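Local coordinates for protein glutamyl-tRNA(Gln) amidotransferase subunit B, mitochondrial (Saccharomyces cerevisiae, PDB 4N0H) that serves as the mitochondrial B subunit of a multi-subunit amidotransferase, built on a catalytic domain of the GatB/GatE family, at residues Q23-T35 and D53-A67. Residues are numbered along the deposited sequence; the frame is centred on the assembly and turned at random.
Sequences QLNTKNKLFSQST and DIALPGTQPVLNLEA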
loop_
_atom_site.group_PDB
_atom_site.type_symbol
_atom_site.label_atom_id
_atom_site.label_comp_id
_atom_site.label_asym_id
_atom_site.label_seq_id
_atom_site.Cartn_x
_atom_site.Cartn_y
_atom_site.Cartn_z
ATOM N N GLN B 23 22.376 15.244 -1.621
ATOM C CA GLN B 23 21.210 15.836 -0.982
ATOM C C GLN B 23 20.744 17.047 -1.772
ATOM O O GLN B 23 21.523 17.966 -2.017
ATOM C CB GLN B 23 21.527 16.263 0.455
ATOM C CG GLN B 23 21.626 15.124 1.449
ATOM C CD GLN B 23 21.695 15.603 2.889
ATOM O OE1 GLN B 23 22.259 16.661 3.180
ATOM N NE2 GLN B 23 21.115 14.827 3.799
ATOM N N LEU B 24 19.477 17.044 -2.169
ATOM C CA LEU B 24 18.894 18.189 -2.860
ATOM C C LEU B 24 18.529 19.287 -1.868
ATOM O O LEU B 24 18.083 19.005 -0.756
ATOM C CB LEU B 24 17.658 17.767 -3.658
ATOM C CG LEU B 24 17.889 16.741 -4.772
ATOM C CD1 LEU B 24 16.637 16.585 -5.618
ATOM C CD2 LEU B 24 19.082 17.132 -5.636
ATOM N N ASN B 25 18.721 20.540 -2.263
ATOM C CA ASN B 25 18.313 21.647 -1.408
ATOM C C ASN B 25 16.959 22.227 -1.810
ATOM O O ASN B 25 16.808 23.434 -1.994
ATOM C CB ASN B 25 19.397 22.731 -1.307
ATOM C CG ASN B 25 19.931 23.161 -2.656
ATOM O OD1 ASN B 25 21.111 23.491 -2.791
ATOM N ND2 ASN B 25 19.069 23.158 -3.666
ATOM N N THR B 26 15.978 21.347 -1.960
ATOM C CA THR B 26 14.594 21.770 -2.073
ATOM C C THR B 26 14.199 22.360 -0.729
ATOM O O THR B 26 14.798 22.033 0.299
ATOM C CB THR B 26 13.675 20.579 -2.385
ATOM O OG1 THR B 26 13.869 19.566 -1.395
ATOM C CG2 THR B 26 14.000 20.000 -3.757
ATOM N N LYS B 27 13.197 23.232 -0.728
ATOM C CA LYS B 27 12.742 23.842 0.514
ATOM C C LYS B 27 12.211 22.788 1.487
ATOM O O LYS B 27 12.504 22.826 2.684
ATOM C CB LYS B 27 11.667 24.892 0.236
ATOM C CG LYS B 27 11.206 25.644 1.474
ATOM C CD LYS B 27 10.203 26.723 1.109
ATOM C CE LYS B 27 9.047 26.147 0.305
ATOM N NZ LYS B 27 8.099 27.204 -0.152
ATOM N N ASN B 28 11.438 21.846 0.963
ATOM C CA ASN B 28 10.832 20.810 1.786
ATOM C C ASN B 28 11.284 19.419 1.362
ATOM O O ASN B 28 12.050 19.282 0.414
ATOM C CB ASN B 28 9.308 20.947 1.763
ATOM C CG ASN B 28 8.849 22.285 2.320
ATOM O OD1 ASN B 28 9.473 22.834 3.233
ATOM N ND2 ASN B 28 7.770 22.825 1.765
ATOM N N LYS B 29 10.818 18.395 2.073
ATOM C CA LYS B 29 11.309 17.037 1.874
ATOM C C LYS B 29 10.697 16.349 0.657
ATOM O O LYS B 29 9.915 16.948 -0.069
ATOM C CB LYS B 29 11.081 16.198 3.124
ATOM C CG LYS B 29 11.871 16.671 4.336
ATOM C CD LYS B 29 11.760 15.634 5.446
ATOM C CE LYS B 29 12.345 16.129 6.752
ATOM N NZ LYS B 29 12.282 15.036 7.765
ATOM N N LEU B 30 11.062 15.088 0.449
ATOM C CA LEU B 30 10.718 14.367 -0.783
ATOM C C LEU B 30 9.250 13.909 -0.873
ATOM O O LEU B 30 8.564 14.184 -1.861
ATOM C CB LEU B 30 11.658 13.171 -0.973
ATOM C CG LEU B 30 11.501 12.396 -2.281
ATOM C CD1 LEU B 30 11.605 13.348 -3.468
ATOM C CD2 LEU B 30 12.547 11.292 -2.395
ATOM N N PHE B 31 8.771 13.212 0.149
ATOM C CA PHE B 31 7.396 12.708 0.134
ATOM C C PHE B 31 6.520 13.331 1.222
ATOM O O PHE B 31 5.464 12.808 1.565
ATOM C CB PHE B 31 7.390 11.178 0.228
ATOM C CG PHE B 31 7.966 10.508 -0.983
ATOM C CD1 PHE B 31 7.267 10.504 -2.182
ATOM C CD2 PHE B 31 9.217 9.914 -0.938
ATOM C CE1 PHE B 31 7.797 9.900 -3.308
ATOM C CE2 PHE B 31 9.752 9.309 -2.061
ATOM C CZ PHE B 31 9.046 9.308 -3.249
ATOM N N SER B 32 6.984 14.448 1.767
ATOM C CA SER B 32 6.239 15.212 2.756
ATOM C C SER B 32 6.667 16.665 2.617
ATOM O O SER B 32 7.780 16.943 2.169
ATOM C CB SER B 32 6.553 14.713 4.167
ATOM O OG SER B 32 5.964 15.549 5.149
ATOM N N GLN B 33 5.799 17.595 2.997
ATOM C CA GLN B 33 6.145 19.010 2.878
ATOM C C GLN B 33 6.814 19.582 4.132
ATOM O O GLN B 33 6.922 20.799 4.290
ATOM C CB GLN B 33 4.931 19.847 2.460
ATOM C CG GLN B 33 4.558 19.677 0.990
ATOM C CD GLN B 33 5.714 20.029 0.059
ATOM O OE1 GLN B 33 6.202 21.161 0.053
ATOM N NE2 GLN B 33 6.163 19.056 -0.721
ATOM N N SER B 34 7.267 18.701 5.016
ATOM C CA SER B 34 8.055 19.126 6.167
ATOM C C SER B 34 9.372 19.745 5.705
ATOM O O SER B 34 9.836 19.499 4.587
ATOM C CB SER B 34 8.310 17.945 7.112
ATOM O OG SER B 34 8.735 16.802 6.384
ATOM N N THR B 35 9.976 20.549 6.572
ATOM C CA THR B 35 11.139 21.337 6.201
ATOM C C THR B 35 12.381 20.496 5.924
ATOM O O THR B 35 12.728 19.600 6.693
ATOM C CB THR B 35 11.459 22.380 7.295
ATOM O OG1 THR B 35 10.332 23.250 7.458
ATOM C CG2 THR B 35 12.695 23.201 6.928
ATOM N N ASP B 53 6.773 11.541 8.243
ATOM C CA ASP B 53 8.195 11.322 8.520
ATOM C C ASP B 53 8.390 10.323 9.668
ATOM O O ASP B 53 9.372 9.584 9.703
ATOM C CB ASP B 53 8.904 12.638 8.855
ATOM C CG ASP B 53 8.991 13.583 7.669
ATOM O OD1 ASP B 53 8.849 13.128 6.513
ATOM O OD2 ASP B 53 9.203 14.793 7.897
ATOM N N ILE B 54 7.447 10.310 10.604
ATOM C CA ILE B 54 7.515 9.410 11.752
ATOM C C ILE B 54 6.815 8.081 11.416
ATOM O O ILE B 54 6.739 7.164 12.245
ATOM C CB ILE B 54 6.927 10.093 13.017
ATOM C CG1 ILE B 54 7.522 11.494 13.179
ATOM C CG2 ILE B 54 7.196 9.281 14.286
ATOM C CD1 ILE B 54 9.025 11.490 13.367
ATOM N N ALA B 55 6.325 7.987 10.181
ATOM C CA ALA B 55 5.631 6.794 9.686
ATOM C C ALA B 55 4.442 6.384 10.559
ATOM O O ALA B 55 4.216 5.200 10.802
ATOM C CB ALA B 55 6.605 5.628 9.509
ATOM N N LEU B 56 3.690 7.374 11.029
ATOM C CA LEU B 56 2.487 7.112 11.819
ATOM C C LEU B 56 1.512 6.262 11.003
ATOM O O LEU B 56 1.439 6.414 9.787
ATOM C CB LEU B 56 1.827 8.431 12.223
ATOM C CG LEU B 56 2.154 8.988 13.614
ATOM C CD1 LEU B 56 3.575 8.679 14.035
ATOM C CD2 LEU B 56 1.894 10.485 13.673
ATOM N N PRO B 57 0.788 5.345 11.668
ATOM C CA PRO B 57 -0.224 4.533 10.981
ATOM C C PRO B 57 -1.179 5.416 10.178
ATOM O O PRO B 57 -1.626 6.450 10.673
ATOM C CB PRO B 57 -0.957 3.850 12.134
ATOM C CG PRO B 57 0.092 3.750 13.227
ATOM C CD PRO B 57 0.929 4.983 13.093
ATOM N N GLY B 58 -1.450 5.035 8.934
ATOM C CA GLY B 58 -2.380 5.780 8.105
ATOM C C GLY B 58 -1.824 6.966 7.329
ATOM O O GLY B 58 -2.561 7.593 6.560
ATOM N N THR B 59 -0.543 7.288 7.512
ATOM C CA THR B 59 0.066 8.383 6.750
ATOM C C THR B 59 0.469 7.911 5.353
ATOM O O THR B 59 0.656 6.716 5.130
ATOM C CB THR B 59 1.311 8.973 7.448
ATOM O OG1 THR B 59 2.277 7.935 7.656
ATOM C CG2 THR B 59 0.928 9.598 8.787
ATOM N N GLN B 60 0.592 8.854 4.421
ATOM C CA GLN B 60 0.846 8.536 3.013
ATOM C C GLN B 60 1.862 9.480 2.368
ATOM O O GLN B 60 1.895 10.670 2.683
ATOM C CB GLN B 60 -0.455 8.596 2.211
ATOM C CG GLN B 60 -1.499 7.574 2.635
ATOM C CD GLN B 60 -2.823 7.803 1.954
ATOM O OE1 GLN B 60 -3.534 8.756 2.275
ATOM N NE2 GLN B 60 -3.159 6.944 0.990
ATOM N N PRO B 61 2.679 8.952 1.442
ATOM C CA PRO B 61 3.647 9.778 0.711
ATOM C C PRO B 61 2.978 10.613 -0.378
ATOM O O PRO B 61 2.056 10.132 -1.045
ATOM C CB PRO B 61 4.572 8.743 0.071
ATOM C CG PRO B 61 3.691 7.545 -0.135
ATOM C CD PRO B 61 2.753 7.531 1.051
ATOM N N VAL B 62 3.427 11.856 -0.528
ATOM C CA VAL B 62 3.044 12.711 -1.656
ATOM C C VAL B 62 4.309 13.341 -2.245
ATOM O O VAL B 62 5.053 14.034 -1.543
ATOM C CB VAL B 62 2.069 13.832 -1.238
ATOM C CG1 VAL B 62 1.778 14.748 -2.418
ATOM C CG2 VAL B 62 0.771 13.245 -0.674
ATOM N N LEU B 63 4.557 13.098 -3.529
ATOM C CA LEU B 63 5.794 13.551 -4.159
ATOM C C LEU B 63 5.931 15.077 -4.239
ATOM O O LEU B 63 5.015 15.783 -4.675
ATOM C CB LEU B 63 5.955 12.922 -5.549
ATOM C CG LEU B 63 7.245 13.277 -6.298
ATOM C CD1 LEU B 63 8.468 12.900 -5.482
ATOM C CD2 LEU B 63 7.265 12.595 -7.664
ATOM N N ASN B 64 7.084 15.571 -3.790
ATOM C CA ASN B 64 7.451 16.968 -3.935
ATOM C C ASN B 64 7.913 17.194 -5.372
ATOM O O ASN B 64 8.927 16.639 -5.795
ATOM C CB ASN B 64 8.584 17.305 -2.965
ATOM C CG ASN B 64 8.941 18.786 -2.957
ATOM O OD1 ASN B 64 8.668 19.523 -3.907
ATOM N ND2 ASN B 64 9.564 19.223 -1.875
ATOM N N LEU B 65 7.167 18.004 -6.115
ATOM C CA LEU B 65 7.456 18.218 -7.531
ATOM C C LEU B 65 8.753 18.988 -7.772
ATOM O O LEU B 65 9.327 18.928 -8.859
ATOM C CB LEU B 65 6.274 18.899 -8.225
ATOM C CG LEU B 65 4.960 18.110 -8.165
ATOM C CD1 LEU B 65 3.846 18.856 -8.887
ATOM C CD2 LEU B 65 5.125 16.710 -8.746
ATOM N N GLU B 66 9.227 19.704 -6.759
ATOM C CA GLU B 66 10.491 20.417 -6.896
ATOM C C GLU B 66 11.654 19.448 -7.126
ATOM O O GLU B 66 12.634 19.784 -7.798
ATOM C CB GLU B 66 10.758 21.318 -5.683
ATOM C CG GLU B 66 11.890 22.317 -5.906
ATOM C CD GLU B 66 12.020 23.333 -4.785
ATOM O OE1 GLU B 66 12.397 24.489 -5.078
ATOM O OE2 GLU B 66 11.754 22.980 -3.613
ATOM N N ALA B 67 11.536 18.242 -6.577
ATOM C CA ALA B 67 12.548 17.210 -6.790
ATOM C C ALA B 67 12.584 16.767 -8.254
ATOM O O ALA B 67 13.648 16.453 -8.790
ATOM C CB ALA B 67 12.308 16.015 -5.874
HETATM O O HOH W 1 10.224 22.073 -1.716
HETATM O O HOH W 2 3.246 13.007 3.073
HETATM O O HOH W 3 4.842 16.249 -0.345
#
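Asn64 reaches from the start of helix 65-78 into segment 23-35. Its CB lies 3.2 Å from Lys29 O. CG lies anti to the backbone N (chi1 -174°). The Gln33 side chain crosses at about a right angle, NE2 near CG, the two amide planes 71° apart. ND2 then gives a hydrogen bond of 2.9 Å to Lys29 O, which lies in the plane of the Asn64 amide. It gives another to a water shared with Asn28 N and Glu66 OE2. OD1 accepts from Glu66 N at 2.9 Å, the N-cap bond of the helix, and also from Gln122 of subunit F. Bonds at ND2 and OD1 fix which way round the amide lies. The backbone N of Asn64 bonds to Leu30 O, and Val62 N to Phe31 O. Glu66 OE2 accepts from Lys27 N. At the start of segment 53-67, Asp53 OD2 takes a short bond of 2.6 Å from Ser34 OG. It also forms a salt bridge with Lys29 NZ, whose hydrogen bond to it is weak; NZ also meets Ser165 O. On the apolar side Leu30 CD1 packs 3.7 Å from Ala67 CB, and Phe31 CE1 meets Leu63 CD1. Leu30 also touches strands 130-142 and 168-174, so the loop after strand 14-23 sits between these strands and helix 65-78.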